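Local coordinates for protein short-chain dehydrogenase/reductase SDR (Paraburkholderia phymatum, PDB 5VA8) that probably catalyses NADP-dependent oxidation or reduction of a substrate not yet established, as a member of the short-chain dehydrogenase/reductase family, at residues I193-R198 and E216-R221. Sequence-based numbering, arbitrary orientation. Where two conformers were deposited one is given.
With NAP (NADP nicotinamide-adenine-dinucleotide phosphate), chain E; TCE (3,3',3''-phosphanetriyltripropanoic acid), chain F.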
ATOM      1  N   ILE A 193      18.231  -1.711   7.277  1.00 14.72           N
ATOM      2  CA  ILE A 193      19.533  -2.286   7.603  1.00 13.80           C
ATOM      3  C   ILE A 193      19.934  -1.877   9.017  1.00 16.12           C
ATOM      4  O   ILE A 193      19.930  -0.688   9.373  1.00 16.29           O
ATOM      5  CB  ILE A 193      20.598  -1.910   6.559  1.00 15.73           C
ATOM      6  CG1 ILE A 193      21.925  -2.593   6.922  1.00 20.19           C
ATOM      7  CG2 ILE A 193      20.749  -0.407   6.414  1.00 22.20           C
ATOM      8  CD1 ILE A 193      22.999  -2.487   5.841  1.00 23.71           C
ATOM      9  N   PHE A 194      20.243  -2.883   9.844  1.00 14.97           N
ATOM     10  CA  PHE A 194      20.631  -2.682  11.233  1.00 13.78           C
ATOM     11  C   PHE A 194      22.024  -3.245  11.476  1.00 16.85           C
ATOM     12  O   PHE A 194      22.399  -4.276  10.911  1.00 16.99           O
ATOM     13  CB  PHE A 194      19.619  -3.330  12.183  1.00 13.38           C
ATOM     14  CG  PHE A 194      18.449  -2.436  12.482  1.00 13.38           C
ATOM     15  CD1 PHE A 194      18.345  -1.811  13.714  1.00 13.84           C
ATOM     16  CD2 PHE A 194      17.494  -2.169  11.506  1.00 15.15           C
ATOM     17  CE1 PHE A 194      17.296  -0.954  13.993  1.00 13.61           C
ATOM     18  CE2 PHE A 194      16.435  -1.312  11.770  1.00 15.62           C
ATOM     19  CZ  PHE A 194      16.333  -0.706  13.020  1.00 15.33           C
ATOM     20  N   ASP A 195      22.774  -2.552  12.332  1.00 15.49           N
ATOM     21  CA  ASP A 195      24.189  -2.814  12.591  1.00 14.90           C
ATOM     22  C   ASP A 195      24.331  -4.032  13.505  1.00 19.24           C
ATOM     23  O   ASP A 195      24.571  -3.921  14.708  1.00 25.31           O
ATOM     24  CB  ASP A 195      24.825  -1.575  13.205  1.00 18.28           C
ATOM     25  CG  ASP A 195      26.318  -1.559  13.063  1.00 29.91           C
ATOM     26  OD1 ASP A 195      26.868  -2.494  12.447  1.00 26.59           O
ATOM     27  OD2 ASP A 195      26.938  -0.601  13.564  1.00 32.87           O
ATOM     28  N   THR A 196      24.177  -5.220  12.917  1.00 16.71           N
ATOM     29  CA  THR A 196      24.332  -6.487  13.638  1.00 19.03           C
ATOM     30  C   THR A 196      25.367  -7.361  12.937  1.00 18.42           C
ATOM     31  O   THR A 196      25.895  -7.020  11.875  1.00 20.70           O
ATOM     32  CB  THR A 196      23.021  -7.271  13.722  1.00 15.96           C
ATOM     33  OG1 THR A 196      22.708  -7.774  12.421  1.00 16.95           O
ATOM     34  CG2 THR A 196      21.875  -6.402  14.233  1.00 15.79           C
ATOM     35  N   ASP A 197      25.641  -8.519  13.539  1.00 29.81           N
ATOM     36  CA  ASP A 197      26.562  -9.465  12.920  1.00 31.19           C
ATOM     37  C   ASP A 197      26.058  -9.971  11.576  1.00 30.91           C
ATOM     38  O   ASP A 197      26.870 -10.410  10.753  1.00 32.64           O
ATOM     39  CB  ASP A 197      26.809 -10.655  13.844  1.00 34.00           C
ATOM     40  CG  ASP A 197      27.736 -10.324  14.992  1.00 35.90           C
ATOM     41  OD1 ASP A 197      28.297  -9.209  15.028  1.00 36.75           O
ATOM     42  OD2 ASP A 197      27.902 -11.196  15.866  1.00 41.81           O
ATOM     43  N   ARG A 198      24.743  -9.922  11.335  1.00 30.25           N
ATOM     44  CA  ARG A 198      24.199 -10.428  10.077  0.61 32.67           C
ATOM     45  C   ARG A 198      24.722  -9.634   8.887  1.00 31.06           C
ATOM     46  O   ARG A 198      25.047 -10.210   7.843  1.00 34.69           O
ATOM     47  CB  ARG A 198      22.670 -10.396  10.113  0.61 31.71           C
ATOM     48  N   GLU A 216      34.483   0.746   3.522  1.00 33.74           N
ATOM     49  CA  GLU A 216      34.073   1.567   2.389  1.00 33.03           C
ATOM     50  C   GLU A 216      32.714   1.130   1.858  1.00 32.33           C
ATOM     51  O   GLU A 216      31.851   1.969   1.571  1.00 30.78           O
ATOM     52  CB  GLU A 216      35.134   1.507   1.288  1.00 33.86           C
ATOM     53  CG  GLU A 216      34.840   2.421   0.119  1.00 34.11           C
ATOM     54  CD  GLU A 216      34.712   3.880   0.530  1.00 50.51           C
ATOM     55  OE1 GLU A 216      35.360   4.294   1.520  1.00 36.53           O
ATOM     56  OE2 GLU A 216      33.952   4.610  -0.141  1.00 47.86           O
ATOM     57  N   ALA A 217      32.499  -0.182   1.730  1.00 30.91           N
ATOM     58  CA  ALA A 217      31.210  -0.669   1.263  1.00 29.94           C
ATOM     59  C   ALA A 217      30.098  -0.254   2.217  1.00 29.63           C
ATOM     60  O   ALA A 217      29.000   0.105   1.778  1.00 28.86           O
ATOM     61  CB  ALA A 217      31.247  -2.191   1.107  1.00 30.37           C
ATOM     62  N   ARG A 218      30.369  -0.298   3.527  1.00 30.62           N
ATOM     63  CA  ARG A 218      29.378   0.143   4.512  1.00 31.02           C
ATOM     64  C   ARG A 218      29.102   1.632   4.375  1.00 30.64           C
ATOM     65  O   ARG A 218      27.943   2.067   4.410  1.00 30.15           O
ATOM     66  CB  ARG A 218      29.861  -0.156   5.932  1.00 36.14           C
ATOM     67  CG  ARG A 218      29.915  -1.610   6.314  1.00 42.11           C
ATOM     68  CD  ARG A 218      30.599  -1.764   7.664  1.00 47.26           C
ATOM     69  NE  ARG A 218      29.849  -1.102   8.722  1.00 48.94           N
ATOM     70  CZ  ARG A 218      29.094  -1.739   9.612  1.00 53.24           C
ATOM     71  NH1 ARG A 218      28.997  -3.066   9.582  1.00 50.20           N
ATOM     72  NH2 ARG A 218      28.441  -1.050  10.540  1.00 55.33           N
ATOM     73  N   LYS A 219      30.170   2.427   4.249  1.00 31.28           N
ATOM     74  CA  LYS A 219      30.032   3.872   4.091  1.00 32.94           C
ATOM     75  C   LYS A 219      29.199   4.216   2.863  1.00 30.23           C
ATOM     76  O   LYS A 219      28.318   5.080   2.923  1.00 31.25           O
ATOM     77  CB  LYS A 219      31.418   4.522   3.999  1.00 33.22           C
ATOM     78  N   GLN A 220      29.464   3.547   1.739  1.00 29.55           N
ATOM     79  CA  GLN A 220      28.724   3.843   0.517  1.00 31.93           C
ATOM     80  C   GLN A 220      27.254   3.482   0.663  1.00 30.96           C
ATOM     81  O   GLN A 220      26.380   4.196   0.159  1.00 31.17           O
ATOM     82  CB  GLN A 220      29.358   3.110  -0.665  1.00 29.14           C
ATOM     83  CG  GLN A 220      30.750   3.627  -0.984  1.00 30.75           C
ATOM     84  CD  GLN A 220      31.395   2.910  -2.153  1.00 38.54           C
ATOM     85  OE1 GLN A 220      30.751   2.122  -2.851  1.00 43.59           O
ATOM     86  NE2 GLN A 220      32.678   3.172  -2.369  1.00 39.01           N
ATOM     87  N   ARG A 221      26.957   2.384   1.362  1.00 27.66           N
ATOM     88  CA  ARG A 221      25.565   2.018   1.594  1.00 27.31           C
ATOM     89  C   ARG A 221      24.867   3.028   2.499  1.00 28.16           C
ATOM     90  O   ARG A 221      23.723   3.414   2.235  1.00 27.73           O
ATOM     91  CB  ARG A 221      25.488   0.619   2.194  1.00 28.00           C
ATOM     92  CG  ARG A 221      24.095   0.225   2.635  1.00 31.33           C
ATOM     93  CD  ARG A 221      23.118   0.172   1.470  1.00 27.96           C
ATOM     94  NE  ARG A 221      21.764  -0.078   1.957  1.00 28.76           N
ATOM     95  CZ  ARG A 221      21.308  -1.280   2.297  1.00 30.37           C
ATOM     96  NH1 ARG A 221      22.093  -2.349   2.187  1.00 31.91           N
ATOM     97  NH2 ARG A 221      20.069  -1.418   2.746  1.00 31.59           N
TER
HETATM   98  PA  NAP E 301      21.971 -11.750  14.376  1.00 16.95           P
HETATM   99  O1A NAP E 301      22.655 -10.569  14.936  1.00 17.38           O
HETATM  100  O2A NAP E 301      22.852 -12.748  13.655  1.00 19.64           O
HETATM  101  O5B NAP E 301      21.207 -12.456  15.595  1.00 15.61           O
HETATM  102  C5B NAP E 301      20.448 -13.648  15.341  1.00 14.30           C
HETATM  103  C4B NAP E 301      20.110 -14.251  16.676  1.00 13.32           C
HETATM  104  O4B NAP E 301      19.127 -15.288  16.478  1.00 15.40           O
HETATM  105  C3B NAP E 301      21.275 -14.928  17.398  1.00 13.60           C
HETATM  106  O3B NAP E 301      21.072 -14.847  18.802  1.00 13.40           O
HETATM  107  C2B NAP E 301      21.147 -16.370  16.914  1.00 15.12           C
HETATM  108  O2B NAP E 301      21.880 -17.239  17.807  1.00 14.77           O
HETATM  109  C1B NAP E 301      19.626 -16.523  16.952  1.00 15.76           C
HETATM  110  N9A NAP E 301      19.096 -17.564  16.078  1.00 15.08           N
HETATM  111  C8A NAP E 301      19.227 -17.638  14.717  1.00 15.00           C
HETATM  112  N7A NAP E 301      18.557 -18.623  14.167  1.00 15.86           N
HETATM  113  C5A NAP E 301      17.949 -19.249  15.245  1.00 14.06           C
HETATM  114  C6A NAP E 301      17.110 -20.378  15.337  1.00 14.78           C
HETATM  115  N6A NAP E 301      16.720 -21.102  14.282  1.00 15.46           N
HETATM  116  N1A NAP E 301      16.688 -20.750  16.565  1.00 13.43           N
HETATM  117  C2A NAP E 301      17.074 -20.023  17.623  1.00 12.05           C
HETATM  118  N3A NAP E 301      17.861 -18.943  17.658  1.00 13.47           N
HETATM  119  C4A NAP E 301      18.272 -18.608  16.430  1.00 13.44           C
HETATM  120  O3  NAP E 301      20.819 -11.315  13.355  1.00 16.56           O
HETATM  121  PN  NAP E 301      19.851 -10.042  13.285  1.00 14.58           P
HETATM  122  O1N NAP E 301      19.406  -9.682  14.646  1.00 14.00           O
HETATM  123  O2N NAP E 301      20.513  -9.019  12.449  1.00 16.54           O
HETATM  124  O5D NAP E 301      18.643 -10.674  12.453  1.00 17.22           O
HETATM  125  C5D NAP E 301      17.453 -11.159  13.106  1.00 17.65           C
HETATM  126  C4D NAP E 301      16.442 -11.403  12.013  1.00 12.18           C
HETATM  127  O4D NAP E 301      16.119 -10.140  11.386  1.00 12.69           O
HETATM  128  C3D NAP E 301      16.901 -12.328  10.879  1.00 13.50           C
HETATM  129  O3D NAP E 301      15.809 -13.104  10.387  1.00 14.57           O
HETATM  130  C2D NAP E 301      17.359 -11.338   9.813  1.00 12.60           C
HETATM  131  O2D NAP E 301      17.346 -11.853   8.485  1.00 13.16           O
HETATM  132  C1D NAP E 301      16.290 -10.267  10.005  1.00 12.74           C
HETATM  133  N1N NAP E 301      16.662  -8.937   9.460  1.00 13.77           N
HETATM  134  C2N NAP E 301      17.846  -8.385   9.774  1.00 14.94           C
HETATM  135  C3N NAP E 301      18.159  -7.124   9.314  1.00 16.16           C
HETATM  136  C7N NAP E 301      19.436  -6.396   9.604  1.00 15.02           C
HETATM  137  O7N NAP E 301      19.810  -5.501   8.821  1.00 15.64           O
HETATM  138  N7N NAP E 301      20.190  -6.824  10.613  1.00 13.86           N
HETATM  139  C4N NAP E 301      17.192  -6.425   8.594  1.00 26.82           C
HETATM  140  C5N NAP E 301      15.988  -7.031   8.279  1.00 16.99           C
HETATM  141  C6N NAP E 301      15.744  -8.301   8.708  1.00 14.96           C
HETATM  142  P2B NAP E 301      22.302 -18.732  17.366  1.00 15.21           P
HETATM  143  O1X NAP E 301      21.039 -19.525  17.298  1.00 16.06           O
HETATM  144  O2X NAP E 301      23.005 -18.636  16.011  1.00 14.89           O
HETATM  145  O3X NAP E 301      23.263 -19.182  18.484  1.00 20.06           O
HETATM  146  O16 TCE F 302      15.893 -11.783   5.396  0.98 13.67           O
HETATM  147  C14 TCE F 302      15.921 -10.529   5.265  0.98 13.75           C
HETATM  148  O15 TCE F 302      15.009  -9.936   4.642  0.98 14.17           O
HETATM  149  C5  TCE F 302      17.089  -9.735   5.847  0.98 13.78           C
HETATM  150  C2  TCE F 302      17.052  -8.327   5.262  0.98 16.20           C
HETATM  151  P   TCE F 302      18.273  -7.262   6.169  0.98 17.27           P
HETATM  152  C3  TCE F 302      19.863  -8.146   6.457  0.98 18.44           C
HETATM  153  C6  TCE F 302      20.411  -8.324   5.048  0.98 24.79           C
HETATM  154  C8  TCE F 302      21.670  -9.159   5.154  0.98 43.27           C
HETATM  155  O10 TCE F 302      22.713  -8.725   4.611  0.98 46.08           O
HETATM  156  O9  TCE F 302      21.659 -10.252   5.783  0.98 45.76           O
HETATM  157  C1  TCE F 302      18.513  -5.697   5.227  0.98 17.24           C
HETATM  158  C4  TCE F 302      17.157  -5.008   5.132  0.98 17.27           C
HETATM  159  C11 TCE F 302      17.342  -3.762   4.286  0.98 18.72           C
HETATM  160  O12 TCE F 302      16.390  -2.956   4.103  0.98 16.45           O
HETATM  161  O13 TCE F 302      18.474  -3.550   3.776  0.98 20.50           O
HETATM  162  O   HOH W   1      27.620  -5.015  11.518  1.00 31.15           O
HETATM  163  O   HOH W   2      27.400   1.403  11.774  1.00 37.80           O
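Ile193, beside the nicotinamide end of NADP, packs against Arg221 in this Rossmann-fold short-chain dehydrogenase/reductase, where the loop following strand 184-191 meets helix 214-222 beside the phosphine ligand. From Ile193, CB lies 3.9 Å from both Arg221 NH2 and ligand O13. Its CG2 branch also packs against NH2, while Ile193 CG1, anti to the backbone N (chi1 -178°), lies 4.1 Å from NADP O7N and carries CD1 over one face of the guanidinium, 3.8 Å from Arg221 NH1. At the edge of that group, Arg221 NH2 donates to carboxylate O13 of the phosphine (2.9 Å), so the arginine offers a flat surface to the isoleucine and an N-H to the ligand. The next residue, Phe194, donates its N-H to the nicotinamide carbonyl O7N of NADP (2.8 Å), linking this loop to the cofactor.

One helical turn before Arg221, Arg218 reaches exposed Asp195 in a salt bridge. Its chain bends at chi3 (63°), and Arg218 NH2 points almost straight at Asp195 OD1 (2.9 Å, 177°). The bond lies in the guanidinium plane but reaches OD1 from above the carboxylate plane. One water receives a bond from Arg218 NH1 (3.1 Å) and donates to Asp195 OD1 and Thr196 O.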